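Local structure of allantoin racemase (Pseudomonas fluorescens, 5LFD) at residues R2-N7 and Q66-V71. The protein probably racemises allantoin and other 5-monosubstituted hydantoins, interconverting their D and L forms. Sequence-based numbering, arbitrary orientation.
Sequences RILVVN and QPFDAV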
ATOM      1  N   ARG A   2     -17.154  -5.744  35.671  1.00 14.64           N
ATOM      2  CA  ARG A   2     -17.433  -7.048  35.107  1.00 14.25           C
ATOM      3  C   ARG A   2     -17.100  -7.098  33.587  1.00 12.88           C
ATOM      4  O   ARG A   2     -17.638  -6.326  32.817  1.00 11.71           O
ATOM      5  CB  ARG A   2     -18.915  -7.419  35.314  1.00 15.61           C
ATOM      6  CG  ARG A   2     -19.192  -8.863  35.013  1.00 16.68           C
ATOM      7  CD  ARG A   2     -20.622  -9.233  35.301  1.00 19.97           C
ATOM      8  NE  ARG A   2     -20.735  -9.684  36.701  1.00 22.56           N
ATOM      9  CZ  ARG A   2     -21.654  -9.232  37.537  1.00 23.06           C
ATOM     10  NH1 ARG A   2     -22.547  -8.348  37.114  1.00 24.93           N
ATOM     11  NH2 ARG A   2     -21.686  -9.669  38.772  1.00 24.26           N
ATOM     12  N   ILE A   3     -16.285  -8.071  33.207  1.00 11.39           N
ATOM     13  CA  ILE A   3     -15.904  -8.279  31.828  1.00 12.05           C
ATOM     14  C   ILE A   3     -16.342  -9.667  31.343  1.00 11.88           C
ATOM     15  O   ILE A   3     -15.927 -10.710  31.912  1.00 11.66           O
ATOM     16  CB  ILE A   3     -14.347  -8.179  31.698  1.00 12.08           C
ATOM     17  CG1 ILE A   3     -13.820  -6.798  32.203  1.00 12.13           C
ATOM     18  CG2 ILE A   3     -13.916  -8.532  30.281  1.00 11.39           C
ATOM     19  CD1 ILE A   3     -12.288  -6.808  32.398  1.00 13.70           C
ATOM     20  N   LEU A   4     -17.171  -9.701  30.294  1.00 12.66           N
ATOM     21  CA  LEU A   4     -17.507 -10.977  29.681  1.00 13.15           C
ATOM     22  C   LEU A   4     -16.351 -11.463  28.806  1.00 13.26           C
ATOM     23  O   LEU A   4     -15.902 -10.739  27.911  1.00 14.93           O
ATOM     24  CB  LEU A   4     -18.810 -10.886  28.864  1.00 13.20           C
ATOM     25  CG  LEU A   4     -20.051 -10.287  29.554  1.00 13.69           C
ATOM     26  CD1 LEU A   4     -21.251 -10.269  28.599  1.00 12.44           C
ATOM     27  CD2 LEU A   4     -20.379 -10.907  30.944  1.00 13.61           C
ATOM     28  N   VAL A   5     -15.855 -12.663  29.092  1.00 13.08           N
ATOM     29  CA  VAL A   5     -14.875 -13.372  28.248  1.00 13.10           C
ATOM     30  C   VAL A   5     -15.498 -14.561  27.496  1.00 15.01           C
ATOM     31  O   VAL A   5     -15.757 -15.643  28.079  1.00 14.71           O
ATOM     32  CB  VAL A   5     -13.657 -13.869  29.055  1.00 12.50           C
ATOM     33  CG1 VAL A   5     -12.622 -14.497  28.156  1.00 11.70           C
ATOM     34  CG2 VAL A   5     -13.034 -12.700  29.801  1.00 12.08           C
ATOM     35  N   VAL A   6     -15.706 -14.377  26.179  1.00 14.08           N
ATOM     36  CA  VAL A   6     -16.517 -15.312  25.433  1.00 14.10           C
ATOM     37  C   VAL A   6     -15.674 -16.175  24.510  1.00 13.85           C
ATOM     38  O   VAL A   6     -14.895 -15.674  23.652  1.00 14.74           O
ATOM     39  CB  VAL A   6     -17.616 -14.560  24.639  1.00 13.67           C
ATOM     40  CG1 VAL A   6     -18.633 -15.562  24.137  1.00 14.39           C
ATOM     41  CG2 VAL A   6     -18.285 -13.518  25.500  1.00 12.84           C
ATOM     42  N   ASN A   7     -15.795 -17.469  24.704  1.00 13.38           N
ATOM     43  CA  ASN A   7     -15.139 -18.444  23.860  1.00 13.10           C
ATOM     44  C   ASN A   7     -15.841 -18.352  22.501  1.00 13.19           C
ATOM     45  O   ASN A   7     -17.056 -18.078  22.436  1.00 14.36           O
ATOM     46  CB  ASN A   7     -15.304 -19.878  24.460  1.00 12.89           C
ATOM     47  CG  ASN A   7     -14.394 -20.929  23.799  1.00 14.04           C
ATOM     48  OD1 ASN A   7     -13.708 -20.679  22.764  1.00 13.12           O
ATOM     49  ND2 ASN A   7     -14.388 -22.141  24.381  1.00 14.83           N
ATOM     50  N   GLN A  66     -27.429  -9.876  33.344  1.00 38.88           N
ATOM     51  CA  GLN A  66     -26.711  -8.957  34.247  1.00 37.09           C
ATOM     52  C   GLN A  66     -26.048  -7.776  33.505  1.00 35.87           C
ATOM     53  O   GLN A  66     -25.911  -7.803  32.272  1.00 32.81           O
ATOM     54  CB  GLN A  66     -25.650  -9.705  35.052  1.00 38.08           C
ATOM     55  CG  GLN A  66     -26.165 -10.916  35.789  1.00 40.79           C
ATOM     56  CD  GLN A  66     -26.983 -10.514  37.001  1.00 47.92           C
ATOM     57  OE1 GLN A  66     -28.037  -9.843  36.878  1.00 41.55           O
ATOM     58  NE2 GLN A  66     -26.489 -10.898  38.197  1.00 44.91           N
ATOM     59  N   PRO A  67     -25.667  -6.717  34.248  1.00 32.66           N
ATOM     60  CA  PRO A  67     -24.881  -5.708  33.566  1.00 31.61           C
ATOM     61  C   PRO A  67     -23.384  -6.117  33.572  1.00 27.63           C
ATOM     62  O   PRO A  67     -22.963  -7.025  34.319  1.00 26.02           O
ATOM     63  CB  PRO A  67     -25.184  -4.411  34.377  1.00 33.07           C
ATOM     64  CG  PRO A  67     -26.343  -4.776  35.297  1.00 34.00           C
ATOM     65  CD  PRO A  67     -26.123  -6.237  35.572  1.00 32.76           C
ATOM     66  N   PHE A  68     -22.617  -5.515  32.679  1.00 22.06           N
ATOM     67  CA  PHE A  68     -21.193  -5.803  32.561  1.00 18.04           C
ATOM     68  C   PHE A  68     -20.597  -4.601  31.935  1.00 16.05           C
ATOM     69  O   PHE A  68     -21.345  -3.787  31.391  1.00 14.47           O
ATOM     70  CB  PHE A  68     -20.926  -6.996  31.687  1.00 17.79           C
ATOM     71  CG  PHE A  68     -21.684  -7.002  30.371  1.00 18.83           C
ATOM     72  CD1 PHE A  68     -21.030  -6.658  29.162  1.00 17.36           C
ATOM     73  CD2 PHE A  68     -23.033  -7.438  30.314  1.00 19.11           C
ATOM     74  CE1 PHE A  68     -21.683  -6.706  27.966  1.00 16.75           C
ATOM     75  CE2 PHE A  68     -23.697  -7.501  29.103  1.00 18.94           C
ATOM     76  CZ  PHE A  68     -23.029  -7.122  27.923  1.00 19.75           C
ATOM     77  N   ASP A  69     -19.266  -4.498  31.984  1.00 14.51           N
ATOM     78  CA  ASP A  69     -18.583  -3.287  31.556  1.00 14.48           C
ATOM     79  C   ASP A  69     -17.819  -3.358  30.219  1.00 13.55           C
ATOM     80  O   ASP A  69     -17.557  -2.353  29.604  1.00 13.47           O
ATOM     81  CB  ASP A  69     -17.684  -2.819  32.703  1.00 15.80           C
ATOM     82  CG  ASP A  69     -18.480  -2.687  34.014  1.00 16.09           C
ATOM     83  OD1 ASP A  69     -19.215  -1.711  34.125  1.00 15.43           O
ATOM     84  OD2 ASP A  69     -18.391  -3.602  34.883  1.00 16.16           O
ATOM     85  N   ALA A  70     -17.452  -4.558  29.796  1.00 12.68           N
ATOM     86  CA  ALA A  70     -16.698  -4.724  28.556  1.00 12.45           C
ATOM     87  C   ALA A  70     -16.903  -6.159  28.117  1.00 11.86           C
ATOM     88  O   ALA A  70     -17.349  -7.001  28.904  1.00 12.55           O
ATOM     89  CB  ALA A  70     -15.210  -4.383  28.723  1.00 11.33           C
ATOM     90  N   VAL A  71     -16.637  -6.435  26.858  1.00 12.08           N
ATOM     91  CA  VAL A  71     -16.630  -7.841  26.383  1.00 12.38           C
ATOM     92  C   VAL A  71     -15.355  -8.230  25.658  1.00 12.42           C
ATOM     93  O   VAL A  71     -14.788  -7.446  24.880  1.00 11.22           O
ATOM     94  CB  VAL A  71     -17.764  -8.098  25.407  1.00 12.40           C
ATOM     95  CG1 VAL A  71     -17.709  -9.557  24.934  1.00 12.33           C
ATOM     96  CG2 VAL A  71     -19.068  -7.768  26.099  1.00 12.16           C
TER
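Leu-4 sets its CD1 methyl over the centre of the Phe-68 ring: CD1 lies 3.4 Å from the ring centroid and 3° off the normal, a CH-pi contact. Phe-68 reaches this pose with CG held between its backbone N and carbonyl carbon, and Val-90 touches it as well. The same CD1 methyl meets Val-71 CG2 at 4.2 Å, and beyond it Val-6 CG2 approaches Val-71 CG1. With an alanine at Phe-68 the Leu-4 methyl would probably lose its aromatic seat, opening a gap on this face of the sheet. Arg-2 crosses Phe-68 at about a right angle, guanidinium and ring planes 57° apart, its CG 4.2 Å from Phe-68 CB. Bent at chi3, it donates from NH1 to Pro-67 O (3.1 Å) in the guanidinium plane. Asp-69 grips the Arg-2 backbone twice: OD2 accepts from Arg-2 N through the anti lone pair (2.6 Å, 173° at the hydrogen), and Asp-69 N donates to Arg-2 O (2.6 Å). In the parallel pairing, Leu-4 N donates to Ala-70 O (3.0 Å), and a backbone bond of Leu-4 with Ile-72 continues it. Ile-3 and Ala-70 turn to the opposite face, where helix 201-214 packs. Strands 2-7 and 70-74 form the central pair of a parallel 2-1-3-4 sheet, flanked by 31-35 and 92-94. Glu-31, salt-bridged to NH2, probably balances the Arg-2 charge, while the Pro-67 carbonyl takes an N-H.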